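PDB 5YNL: arginase from Glaciozyma antarctica, which probably hydrolyses L-arginine to L-ornithine and urea at a manganese-dependent active site, as arginases do. Local coordinates for residues R129-V134 and L157-V162; D136-H141 and S163-A168. All blocks are in the same frame, centred on the assembly; numbering follows the deposited sequence.

Contact 1: R129-V134 and L157-V162; sequences RVTKDV and LAMGTV
The flat group facing Val134 is the peptide joining Gly160 and Thr161; no flat side chain takes part. Val134 CG1 stands over one face of this peptide, 3.8 Å from Thr161 N. This methyl reaches the neighbouring helix because it lies anti to its own backbone N (chi1 172°). Gly160 also brings its CA to the carbonyl oxygen of Thr131, with Gly160 CA and Thr131 O 3.2 Å apart; the angle at the hydrogen is 121°, so this CA-H...O contact is strongly bent. A CB on Gly160 would run into both Thr131 O and Val134 CB, and its absence lets the short helix axes come within 7.3 Å of each other. The two segments run the same way, their axes crossing at -25°, side by side against the parallel sheet of the three-layer alpha/beta/alpha arginase fold. Thr131 fits its CG2 between Leu157 and Met159. The methyl touches the bent end of the methionine, Thr131 CG2 to Met159 CE 4.0 Å, and rests 4.2 Å from Leu157 CA. Its hydroxyl turns back to its own helix and bonds to the carbonyls of Val127 and Ser128, which leaves the methyl to do the packing. Beyond Met159, Pro198 and Phe201 cover the sulfur-bearing chain, while Cys63 of strand 57-63 borders both Val134 and Leu157.

Contact 2: D136-H141 and S163-A168; sequences DRVYAH and SGTFKA
Val138 is the first residue of 136-141 to touch 163-168, and its CG1 points at the other helix because it stands anti to the backbone N (chi1 165°). The methyl packs beside Thr165, with Val138 CG1 3.7 Å from Thr165 OG1, and lies 4.1 Å from Gly164 CA. The threonine hydroxyl is occupied by Ser326 OG and by Thr161 O of its own helix, so it offers the valine only van der Waals contact. Tyr139 follows and covers the more open side. One edge of its ring meets the backbone, Tyr139 CD1 to Gly164 O 3.6 Å, near the ring plane. Further out, Tyr139 CE1 rests 3.6 Å from Ala168 CB. Lys167 crosses the tyrosine at about a right angle: its CG lies 3.5 Å from Tyr139 CD1, and bends along the rest of the chain carry the ammonium group back over the CB-CG end of the tyrosine, to one side of the ring centre. There Lys167 NZ sits 4.4 Å from the ring centroid, 34° off the normal, an off-centre cation-pi contact. Replacing Tyr139 with an alanine is likely to open a gap beside Ala168 and to deprive the lysine ammonium of its aromatic partner, leaving its chain freer to turn. With Gly164 CA only 4.2 Å from Tyr139 CA, the axes of the two segments pass 7.6 Å apart at -37°: the close glycine-mediated packing of neighbouring parallel helices on one face of an alpha/beta/alpha sandwich, here joined through strand 147-152.

How the contacts relate
Starting from the N terminus, the chain runs up helix 124-142, supplying first 129-134 and then 136-141, returns through strand 147-152, and enters helix 158-168, where 157-162 precedes 163-168. Contact 1 closes a loop of 22 residues and contact 2 one of 21; because their segments alternate, the loops cross, and an earlier part of each helix meets in contact 1 and a later part in contact 2. The centres of the contacts lie 9 Å apart, bridged where Val138 CG1 of contact 2 meets Thr161 O of contact 1 at 3.5 Å. Gly160 and Gly164, four residues apart in a GxxxG pattern, bring one continuous helix pair together beside the sheet.

Contact 1: R129-V134 and L157-V162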
ATOM      1  N   ARG A 129     -14.870  -4.706 -10.923  1.00 75.35           N
ATOM      2  CA  ARG A 129     -15.955  -4.244 -10.058  1.00 75.97           C
ATOM      3  C   ARG A 129     -15.459  -3.913  -8.645  1.00 72.54           C
ATOM      4  O   ARG A 129     -15.607  -2.781  -8.177  1.00 71.63           O
ATOM      5  CB  ARG A 129     -17.098  -5.269 -10.020  1.00 79.05           C
ATOM      6  N   VAL A 130     -14.845  -4.889  -7.984  1.00 74.30           N
ATOM      7  CA  VAL A 130     -14.347  -4.710  -6.618  1.00 71.43           C
ATOM      8  C   VAL A 130     -13.296  -3.593  -6.480  1.00 69.39           C
ATOM      9  O   VAL A 130     -13.343  -2.798  -5.531  1.00 67.80           O
ATOM     10  CB  VAL A 130     -13.801  -6.046  -6.037  1.00 73.34           C
ATOM     11  CG1 VAL A 130     -12.677  -6.595  -6.900  1.00 74.98           C
ATOM     12  CG2 VAL A 130     -13.332  -5.862  -4.611  1.00 72.91           C
ATOM     13  N   THR A 131     -12.360  -3.522  -7.426  1.00 63.93           N
ATOM     14  CA  THR A 131     -11.304  -2.509  -7.367  1.00 62.02           C
ATOM     15  C   THR A 131     -11.883  -1.108  -7.563  1.00 60.21           C
ATOM     16  O   THR A 131     -11.374  -0.140  -6.994  1.00 58.26           O
ATOM     17  CB  THR A 131     -10.159  -2.779  -8.374  1.00 62.44           C
ATOM     18  OG1 THR A 131     -10.694  -2.969  -9.686  1.00 62.60           O
ATOM     19  CG2 THR A 131      -9.377  -4.013  -7.976  1.00 65.45           C
ATOM     20  N   LYS A 132     -12.949  -1.004  -8.358  1.00 69.85           N
ATOM     21  CA  LYS A 132     -13.619   0.279  -8.565  1.00 71.60           C
ATOM     22  C   LYS A 132     -14.327   0.656  -7.270  1.00 71.36           C
ATOM     23  O   LYS A 132     -14.262   1.804  -6.828  1.00 70.84           O
ATOM     24  CB  LYS A 132     -14.612   0.211  -9.737  1.00 75.76           C
ATOM     25  CG  LYS A 132     -15.272   1.541 -10.132  1.00 78.24           C
ATOM     26  CD  LYS A 132     -16.465   1.282 -11.073  1.00 82.84           C
ATOM     27  CE  LYS A 132     -17.001   2.540 -11.764  1.00 85.85           C
ATOM     28  NZ  LYS A 132     -17.955   2.186 -12.867  1.00 90.47           N
ATOM     29  N   ASP A 133     -14.989  -0.324  -6.663  1.00 66.29           N
ATOM     30  CA  ASP A 133     -15.623  -0.154  -5.358  1.00 66.13           C
ATOM     31  C   ASP A 133     -14.614   0.421  -4.354  1.00 62.68           C
ATOM     32  O   ASP A 133     -14.878   1.434  -3.696  1.00 62.77           O
ATOM     33  CB  ASP A 133     -16.212  -1.504  -4.895  1.00 66.95           C
ATOM     34  CG  ASP A 133     -16.314  -1.630  -3.383  1.00 65.62           C
ATOM     35  OD1 ASP A 133     -15.304  -2.010  -2.741  1.00 62.79           O
ATOM     36  OD2 ASP A 133     -17.411  -1.377  -2.839  1.00 67.72           O
ATOM     37  N   VAL A 134     -13.441  -0.198  -4.277  1.00 59.14           N
ATOM     38  CA  VAL A 134     -12.395   0.275  -3.382  1.00 56.26           C
ATOM     39  C   VAL A 134     -11.921   1.674  -3.766  1.00 55.56           C
ATOM     40  O   VAL A 134     -11.797   2.541  -2.903  1.00 54.69           O
ATOM     41  CB  VAL A 134     -11.207  -0.700  -3.338  1.00 57.67           C
ATOM     42  CG1 VAL A 134     -10.043  -0.101  -2.543  1.00 55.70           C
ATOM     43  CG2 VAL A 134     -11.655  -2.044  -2.755  1.00 60.43           C
ATOM     44  N   LEU A 157      -5.873  -5.180  -5.237  1.00 46.17           N
ATOM     45  CA  LEU A 157      -6.769  -4.148  -4.711  1.00 43.89           C
ATOM     46  C   LEU A 157      -6.082  -2.774  -4.681  1.00 41.00           C
ATOM     47  O   LEU A 157      -6.768  -1.733  -4.589  1.00 39.07           O
ATOM     48  CB  LEU A 157      -7.242  -4.507  -3.308  1.00 44.29           C
ATOM     49  CG  LEU A 157      -8.423  -5.448  -3.108  1.00 44.90           C
ATOM     50  CD1 LEU A 157      -8.695  -6.331  -4.331  1.00 46.48           C
ATOM     51  CD2 LEU A 157      -8.176  -6.298  -1.878  1.00 45.00           C
ATOM     52  N   ALA A 158      -4.744  -2.774  -4.758  1.00 45.87           N
ATOM     53  CA  ALA A 158      -4.002  -1.515  -4.881  1.00 41.12           C
ATOM     54  C   ALA A 158      -4.341  -0.724  -6.156  1.00 38.65           C
ATOM     55  O   ALA A 158      -4.054   0.467  -6.244  1.00 35.93           O
ATOM     56  CB  ALA A 158      -2.508  -1.716  -4.747  1.00 40.08           C
ATOM     57  N   MET A 159      -4.940  -1.389  -7.135  1.00 60.92           N
ATOM     58  CA  MET A 159      -5.496  -0.694  -8.270  1.00 58.55           C
ATOM     59  C   MET A 159      -6.497   0.341  -7.772  1.00 56.71           C
ATOM     60  O   MET A 159      -6.484   1.496  -8.207  1.00 54.57           O
ATOM     61  CB  MET A 159      -6.174  -1.685  -9.218  1.00 60.91           C
ATOM     62  CG  MET A 159      -5.259  -2.179 -10.328  1.00 60.55           C
ATOM     63  SD  MET A 159      -6.097  -3.143 -11.606  1.00 62.37           S
ATOM     64  CE  MET A 159      -6.485  -4.635 -10.674  1.00 66.85           C
ATOM     65  N   GLY A 160      -7.349  -0.064  -6.837  1.00 49.29           N
ATOM     66  CA  GLY A 160      -8.356   0.841  -6.315  1.00 47.48           C
ATOM     67  C   GLY A 160      -7.788   1.863  -5.350  1.00 44.74           C
ATOM     68  O   GLY A 160      -7.984   3.077  -5.518  1.00 44.65           O
ATOM     69  N   THR A 161      -7.084   1.361  -4.341  1.00 51.85           N
ATOM     70  CA  THR A 161      -6.509   2.187  -3.287  1.00 48.88           C
ATOM     71  C   THR A 161      -5.625   3.320  -3.850  1.00 46.16           C
ATOM     72  O   THR A 161      -5.692   4.470  -3.388  1.00 45.32           O
ATOM     73  CB  THR A 161      -5.719   1.288  -2.287  1.00 50.15           C
ATOM     74  OG1 THR A 161      -5.560   1.941  -1.025  1.00 47.12           O
ATOM     75  CG2 THR A 161      -4.386   0.977  -2.820  1.00 50.45           C
ATOM     76  N   VAL A 162      -4.822   3.005  -4.865  1.00 37.78           N
ATOM     77  CA  VAL A 162      -3.905   3.980  -5.441  1.00 36.83           C
ATOM     78  C   VAL A 162      -4.677   4.952  -6.359  1.00 39.16           C
ATOM     79  O   VAL A 162      -4.350   6.137  -6.445  1.00 39.37           O
ATOM     80  CB  VAL A 162      -2.746   3.267  -6.198  1.00 36.48           C
ATOM     81  CG1 VAL A 162      -1.952   4.236  -7.069  1.00 36.50           C
ATOM     82  CG2 VAL A 162      -1.825   2.551  -5.235  1.00 35.71           C
TER

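Contact 2: D136-H141 and S163-A168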
ATOM      1  N   ASP A 136     -13.403   4.040  -5.135  1.00 64.73           N
ATOM      2  CA  ASP A 136     -14.397   5.036  -4.774  1.00 67.09           C
ATOM      3  C   ASP A 136     -14.387   5.305  -3.268  1.00 65.65           C
ATOM      4  O   ASP A 136     -14.344   6.465  -2.839  1.00 65.87           O
ATOM      5  CB  ASP A 136     -15.798   4.600  -5.235  1.00 70.79           C
ATOM      6  CG  ASP A 136     -15.928   4.533  -6.751  1.00 73.00           C
ATOM      7  OD1 ASP A 136     -15.370   5.415  -7.445  1.00 73.02           O
ATOM      8  OD2 ASP A 136     -16.592   3.595  -7.245  1.00 74.92           O
ATOM      9  N   ARG A 137     -14.415   4.239  -2.467  1.00 69.01           N
ATOM     10  CA  ARG A 137     -14.508   4.376  -1.010  1.00 68.12           C
ATOM     11  C   ARG A 137     -13.260   5.058  -0.467  1.00 65.27           C
ATOM     12  O   ARG A 137     -13.327   5.881   0.452  1.00 65.35           O
ATOM     13  CB  ARG A 137     -14.706   3.011  -0.341  1.00 67.48           C
ATOM     14  CG  ARG A 137     -15.939   2.257  -0.816  1.00 70.47           C
ATOM     15  CD  ARG A 137     -15.777   0.744  -0.638  1.00 69.51           C
ATOM     16  NE  ARG A 137     -15.710   0.330   0.763  1.00 68.35           N
ATOM     17  CZ  ARG A 137     -15.410  -0.906   1.168  1.00 67.40           C
ATOM     18  NH1 ARG A 137     -15.368  -1.198   2.465  1.00 66.66           N
ATOM     19  NH2 ARG A 137     -15.146  -1.848   0.274  1.00 67.45           N
ATOM     20  N   VAL A 138     -12.121   4.715  -1.062  1.00 49.74           N
ATOM     21  CA  VAL A 138     -10.843   5.303  -0.699  1.00 47.22           C
ATOM     22  C   VAL A 138     -10.841   6.800  -1.004  1.00 48.34           C
ATOM     23  O   VAL A 138     -10.412   7.603  -0.172  1.00 47.54           O
ATOM     24  CB  VAL A 138      -9.688   4.576  -1.412  1.00 45.16           C
ATOM     25  CG1 VAL A 138      -8.414   5.387  -1.345  1.00 43.27           C
ATOM     26  CG2 VAL A 138      -9.493   3.189  -0.803  1.00 43.81           C
ATOM     27  N   TYR A 139     -11.357   7.180  -2.172  1.00 59.19           N
ATOM     28  CA  TYR A 139     -11.429   8.602  -2.513  1.00 60.69           C
ATOM     29  C   TYR A 139     -12.336   9.362  -1.551  1.00 62.49           C
ATOM     30  O   TYR A 139     -11.992  10.465  -1.115  1.00 62.48           O
ATOM     31  CB  TYR A 139     -11.888   8.854  -3.955  1.00 63.17           C
ATOM     32  CG  TYR A 139     -11.990  10.333  -4.228  1.00 64.99           C
ATOM     33  CD1 TYR A 139     -10.849  11.109  -4.391  1.00 63.51           C
ATOM     34  CD2 TYR A 139     -13.221  10.966  -4.281  1.00 68.39           C
ATOM     35  CE1 TYR A 139     -10.933  12.473  -4.621  1.00 65.37           C
ATOM     36  CE2 TYR A 139     -13.318  12.332  -4.508  1.00 70.32           C
ATOM     37  CZ  TYR A 139     -12.173  13.077  -4.677  1.00 68.76           C
ATOM     38  OH  TYR A 139     -12.268  14.425  -4.902  1.00 70.86           O
ATOM     39  N   ALA A 140     -13.487   8.763  -1.232  1.00 48.65           N
ATOM     40  CA  ALA A 140     -14.437   9.336  -0.278  1.00 50.72           C
ATOM     41  C   ALA A 140     -13.718   9.760   0.995  1.00 48.75           C
ATOM     42  O   ALA A 140     -13.789  10.910   1.409  1.00 49.88           O
ATOM     43  CB  ALA A 140     -15.530   8.330   0.043  1.00 52.28           C
ATOM     44  N   HIS A 141     -13.018   8.817   1.611  1.00 61.78           N
ATOM     45  CA  HIS A 141     -12.152   9.125   2.742  1.00 59.78           C
ATOM     46  C   HIS A 141     -11.035  10.108   2.360  1.00 58.52           C
ATOM     47  O   HIS A 141     -10.806  11.085   3.070  1.00 58.86           O
ATOM     48  CB  HIS A 141     -11.582   7.835   3.342  1.00 57.36           C
ATOM     49  CG  HIS A 141     -12.626   6.939   3.932  1.00 58.72           C
ATOM     50  ND1 HIS A 141     -13.051   7.053   5.235  1.00 59.56           N
ATOM     51  CD2 HIS A 141     -13.343   5.927   3.386  1.00 59.67           C
ATOM     52  CE1 HIS A 141     -13.978   6.137   5.477  1.00 60.92           C
ATOM     53  NE2 HIS A 141     -14.173   5.445   4.372  1.00 61.01           N
ATOM     54  N   SER A 163      -5.720   4.460  -7.023  1.00 46.61           N
ATOM     55  CA  SER A 163      -6.528   5.335  -7.865  1.00 49.25           C
ATOM     56  C   SER A 163      -7.194   6.431  -7.036  1.00 49.76           C
ATOM     57  O   SER A 163      -7.063   7.610  -7.343  1.00 50.66           O
ATOM     58  CB  SER A 163      -7.582   4.535  -8.625  1.00 51.69           C
ATOM     59  OG  SER A 163      -6.969   3.530  -9.411  1.00 51.53           O
ATOM     60  N   GLY A 164      -7.896   6.034  -5.975  1.00 52.02           N
ATOM     61  CA  GLY A 164      -8.566   6.979  -5.097  1.00 52.72           C
ATOM     62  C   GLY A 164      -7.599   7.983  -4.505  1.00 51.11           C
ATOM     63  O   GLY A 164      -7.834   9.188  -4.563  1.00 52.48           O
ATOM     64  N   THR A 165      -6.503   7.478  -3.938  1.00 47.53           N
ATOM     65  CA  THR A 165      -5.495   8.301  -3.282  1.00 46.00           C
ATOM     66  C   THR A 165      -4.885   9.325  -4.245  1.00 46.78           C
ATOM     67  O   THR A 165      -4.780  10.519  -3.919  1.00 47.33           O
ATOM     68  CB  THR A 165      -4.391   7.412  -2.694  1.00 43.39           C
ATOM     69  OG1 THR A 165      -4.941   6.587  -1.646  1.00 43.04           O
ATOM     70  CG2 THR A 165      -3.259   8.258  -2.162  1.00 42.11           C
ATOM     71  N   PHE A 166      -4.484   8.865  -5.428  1.00 47.87           N
ATOM     72  CA  PHE A 166      -3.876   9.759  -6.411  1.00 48.87           C
ATOM     73  C   PHE A 166      -4.896  10.676  -7.045  1.00 51.82           C
ATOM     74  O   PHE A 166      -4.554  11.772  -7.471  1.00 52.87           O
ATOM     75  CB  PHE A 166      -3.132   8.965  -7.480  1.00 48.63           C
ATOM     76  CG  PHE A 166      -1.750   8.538  -7.059  1.00 46.20           C
ATOM     77  CD1 PHE A 166      -1.575   7.558  -6.088  1.00 44.22           C
ATOM     78  CD2 PHE A 166      -0.628   9.117  -7.636  1.00 46.17           C
ATOM     79  CE1 PHE A 166      -0.307   7.157  -5.696  1.00 42.32           C
ATOM     80  CE2 PHE A 166       0.642   8.722  -7.253  1.00 44.26           C
ATOM     81  CZ  PHE A 166       0.805   7.742  -6.273  1.00 42.35           C
ATOM     82  N   LYS A 167      -6.143  10.217  -7.126  1.00 54.69           N
ATOM     83  CA  LYS A 167      -7.242  11.056  -7.590  1.00 57.83           C
ATOM     84  C   LYS A 167      -7.282  12.282  -6.705  1.00 57.99           C
ATOM     85  O   LYS A 167      -7.399  13.407  -7.185  1.00 60.01           O
ATOM     86  CB  LYS A 167      -8.572  10.300  -7.473  1.00 59.32           C
ATOM     87  CG  LYS A 167      -9.817  11.141  -7.721  1.00 62.79           C
ATOM     88  CD  LYS A 167     -10.547  10.660  -8.958  1.00 65.56           C
ATOM     89  CE  LYS A 167     -10.777   9.163  -8.906  1.00 64.64           C
ATOM     90  NZ  LYS A 167     -11.558   8.756  -7.703  1.00 64.22           N
ATOM     91  N   ALA A 168      -7.163  12.050  -5.403  1.00 55.73           N
ATOM     92  CA  ALA A 168      -7.154  13.131  -4.429  1.00 55.87           C
ATOM     93  C   ALA A 168      -5.767  13.749  -4.282  1.00 54.20           C
ATOM     94  O   ALA A 168      -5.644  14.932  -3.988  1.00 55.18           O
ATOM     95  CB  ALA A 168      -7.645  12.636  -3.097  1.00 54.95           C
TER